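Side-chain contact in transcription factor cep-1 (Caenorhabditis elegans, PDB 1T4W), which activates transcription by binding the same DNA consensus as p53, promotes apoptosis under genotoxic stress and ensures proper meiotic chromosome segregation: residues A74-R79 with G164-H169. Numbering follows the deposited sequence.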
ATOM      1  N   ALA A  74      13.248  -3.223   2.880  1.00 19.26           N
ATOM      2  CA  ALA A  74      12.668  -1.894   2.687  1.00 21.52           C
ATOM      3  C   ALA A  74      11.388  -1.615   3.468  1.00 21.51           C
ATOM      4  O   ALA A  74      11.241  -0.550   4.075  1.00 18.55           O
ATOM      5  CB  ALA A  74      12.421  -1.645   1.191  1.00 20.98           C
ATOM      6  N   ILE A  75      10.468  -2.573   3.483  1.00 15.18           N
ATOM      7  CA  ILE A  75       9.206  -2.327   4.168  1.00 15.91           C
ATOM      8  C   ILE A  75       9.315  -2.161   5.665  1.00 22.17           C
ATOM      9  O   ILE A  75       8.393  -1.645   6.293  1.00 20.31           O
ATOM     10  CB  ILE A  75       8.174  -3.420   3.834  1.00 18.98           C
ATOM     11  CG1 ILE A  75       8.660  -4.775   4.353  1.00 15.52           C
ATOM     12  CG2 ILE A  75       7.905  -3.416   2.305  1.00 18.88           C
ATOM     13  CD1 ILE A  75       7.673  -5.910   4.069  1.00 18.89           C
ATOM     14  N   ARG A  76      10.438  -2.590   6.243  1.00 18.46           N
ATOM     15  CA  ARG A  76      10.619  -2.445   7.678  1.00 21.33           C
ATOM     16  C   ARG A  76      11.706  -1.398   8.027  1.00 17.80           C
ATOM     17  O   ARG A  76      12.025  -1.179   9.186  1.00 24.44           O
ATOM     18  CB  ARG A  76      10.942  -3.812   8.297  1.00 20.23           C
ATOM     19  CG  ARG A  76       9.796  -4.845   8.185  1.00 15.27           C
ATOM     20  CD  ARG A  76      10.189  -6.206   8.789  1.00 18.11           C
ATOM     21  NE  ARG A  76       9.141  -7.202   8.538  1.00 20.28           N
ATOM     22  CZ  ARG A  76       9.113  -7.989   7.468  1.00 20.59           C
ATOM     23  NH1 ARG A  76      10.083  -7.910   6.566  1.00 20.83           N
ATOM     24  NH2 ARG A  76       8.085  -8.810   7.257  1.00 17.91           N
ATOM     25  N   ASN A  77      12.256  -0.759   7.004  1.00 19.89           N
ATOM     26  CA  ASN A  77      13.287   0.278   7.167  1.00 19.35           C
ATOM     27  C   ASN A  77      12.585   1.620   7.364  1.00 19.59           C
ATOM     28  O   ASN A  77      11.896   2.098   6.468  1.00 21.97           O
ATOM     29  CB  ASN A  77      14.153   0.304   5.904  1.00 24.23           C
ATOM     30  CG  ASN A  77      15.134   1.467   5.877  1.00 27.02           C
ATOM     31  OD1 ASN A  77      15.305   2.161   6.855  1.00 19.10           O
ATOM     32  ND2 ASN A  77      15.777   1.672   4.736  1.00 24.29           N
ATOM     33  N   PRO A  78      12.771   2.268   8.529  1.00 17.87           N
ATOM     34  CA  PRO A  78      12.091   3.553   8.724  1.00 21.70           C
ATOM     35  C   PRO A  78      12.503   4.676   7.780  1.00 28.52           C
ATOM     36  O   PRO A  78      11.832   5.704   7.710  1.00 23.07           O
ATOM     37  CB  PRO A  78      12.375   3.878  10.190  1.00 24.38           C
ATOM     38  CG  PRO A  78      13.696   3.245  10.433  1.00 28.95           C
ATOM     39  CD  PRO A  78      13.598   1.919   9.697  1.00 26.83           C
ATOM     40  N   ARG A  79      13.582   4.471   7.032  1.00 16.22           N
ATOM     41  CA  ARG A  79      14.055   5.507   6.117  1.00 28.05           C
ATOM     42  C   ARG A  79      13.649   5.293   4.660  1.00 28.78           C
ATOM     43  O   ARG A  79      14.086   6.032   3.785  1.00 24.83           O
ATOM     44  CB  ARG A  79      15.590   5.596   6.191  1.00 29.49           C
ATOM     45  CG  ARG A  79      16.145   6.129   7.525  1.00 37.31           C
ATOM     46  CD  ARG A  79      17.636   5.802   7.657  1.00 53.95           C
ATOM     47  NE  ARG A  79      17.897   4.369   7.477  1.00 70.66           N
ATOM     48  CZ  ARG A  79      17.554   3.417   8.348  1.00 77.08           C
ATOM     49  NH1 ARG A  79      16.937   3.733   9.484  1.00 76.83           N
ATOM     50  NH2 ARG A  79      17.812   2.142   8.078  1.00 62.83           N
ATOM     51  N   GLY A 164       3.303  -5.007  20.234  1.00 34.64           N
ATOM     52  CA  GLY A 164       3.936  -4.318  19.123  1.00 32.97           C
ATOM     53  C   GLY A 164       4.789  -5.203  18.228  1.00 22.86           C
ATOM     54  O   GLY A 164       5.564  -4.699  17.420  1.00 27.02           O
ATOM     55  N   ASN A 165       4.674  -6.516  18.384  1.00 19.79           N
ATOM     56  CA  ASN A 165       5.439  -7.437  17.540  1.00 23.77           C
ATOM     57  C   ASN A 165       4.639  -7.696  16.272  1.00 27.87           C
ATOM     58  O   ASN A 165       3.418  -7.958  16.333  1.00 20.36           O
ATOM     59  CB  ASN A 165       5.652  -8.786  18.233  1.00 29.07           C
ATOM     60  CG  ASN A 165       6.392  -8.658  19.546  1.00 39.77           C
ATOM     61  OD1 ASN A 165       7.551  -8.246  19.580  1.00 32.00           O
ATOM     62  ND2 ASN A 165       5.722  -9.009  20.639  1.00 28.22           N
ATOM     63  N   GLU A 166       5.317  -7.605  15.132  1.00 19.66           N
ATOM     64  CA  GLU A 166       4.690  -7.895  13.845  1.00 18.95           C
ATOM     65  C   GLU A 166       4.418  -9.399  13.843  1.00 27.12           C
ATOM     66  O   GLU A 166       5.318 -10.185  14.158  1.00 22.20           O
ATOM     67  CB  GLU A 166       5.638  -7.580  12.689  1.00 23.16           C
ATOM     68  CG  GLU A 166       5.165  -8.149  11.354  1.00 18.71           C
ATOM     69  CD  GLU A 166       6.247  -8.131  10.268  1.00 20.83           C
ATOM     70  OE1 GLU A 166       7.107  -7.226  10.284  1.00 17.30           O
ATOM     71  OE2 GLU A 166       6.227  -9.011   9.379  1.00 15.29           O
ATOM     72  N   ILE A 167       3.189  -9.809  13.526  1.00 22.24           N
ATOM     73  CA  ILE A 167       2.911 -11.244  13.468  1.00 19.34           C
ATOM     74  C   ILE A 167       2.589 -11.700  12.035  1.00 17.11           C
ATOM     75  O   ILE A 167       2.716 -12.888  11.710  1.00 20.58           O
ATOM     76  CB  ILE A 167       1.786 -11.687  14.467  1.00 28.43           C
ATOM     77  CG1 ILE A 167       0.465 -10.999  14.161  1.00 28.06           C
ATOM     78  CG2 ILE A 167       2.204 -11.354  15.904  1.00 30.83           C
ATOM     79  CD1 ILE A 167      -0.675 -11.497  15.071  1.00 41.40           C
ATOM     80  N   LEU A 168       2.204 -10.757  11.178  1.00 17.99           N
ATOM     81  CA  LEU A 168       1.922 -11.053   9.763  1.00 23.08           C
ATOM     82  C   LEU A 168       2.165  -9.796   8.960  1.00 20.64           C
ATOM     83  O   LEU A 168       2.130  -8.695   9.507  1.00 19.58           O
ATOM     84  CB  LEU A 168       0.464 -11.472   9.540  1.00 21.26           C
ATOM     85  CG  LEU A 168      -0.020 -12.881   9.911  1.00 25.67           C
ATOM     86  CD1 LEU A 168      -1.548 -12.901   9.928  1.00 21.06           C
ATOM     87  CD2 LEU A 168       0.511 -13.893   8.918  1.00 25.94           C
ATOM     88  N   HIS A 169       2.391  -9.961   7.663  1.00 14.22           N
ATOM     89  CA  HIS A 169       2.607  -8.817   6.773  1.00 20.03           C
ATOM     90  C   HIS A 169       2.145  -9.182   5.386  1.00 19.48           C
ATOM     91  O   HIS A 169       1.939 -10.358   5.093  1.00 20.66           O
ATOM     92  CB  HIS A 169       4.091  -8.374   6.734  1.00 16.63           C
ATOM     93  CG  HIS A 169       5.011  -9.297   5.988  1.00 15.74           C
ATOM     94  ND1 HIS A 169       5.328 -10.558   6.433  1.00 18.45           N
ATOM     95  CD2 HIS A 169       5.727  -9.112   4.849  1.00 18.75           C
ATOM     96  CE1 HIS A 169       6.200 -11.114   5.605  1.00 19.36           C
ATOM     97  NE2 HIS A 169       6.459 -10.255   4.636  1.00 18.84           N
TER
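R76 NE donates to E166 OE1 at 2.7 Å, and R76 NH2 donates to E166 OE2 at 2.8 Å, closing a two-bond, side-on salt bridge with one nitrogen for each oxygen. Both oxygens accept through their syn lone pairs, and the guanidinium and carboxylate planes lie only 11° apart, so two nearly straight bonds hold both flat groups against rotation. Each partner arrives on an extended chain; E166 reaches across with CG anti to its own backbone N (chi1 167°).

The same NH2 does a second job. It stands over the centre of one face of the H169 imidazole, 3.4 Å from H169 CG and about as far from the other ring atoms, with the guanidinium tilted 69° to the ring: the end of the cation points into the pi face instead of lying flat on it.

This joins a loop to the beginning of an inner strand of the p53-type beta sandwich in the DNA-binding domain, away from the zinc site. R76 sits in a type I turn from A74 to N77, just after helix 71-74, while E166 and H169 belong to the start of strand 166-177, where I167 and L168 form a classic beta bulge opposite L159.

E72, from that helix, ties the cluster together by taking R76 NH1 in a salt bridge and H169 NE2 in a hydrogen bond. I75 CD1 approaches H169 CD2 at 3.8 Å and also rests against one face of the R76 guanidinium, toward its rim; I75 itself packs on A156, F158 and V63 of the sheet.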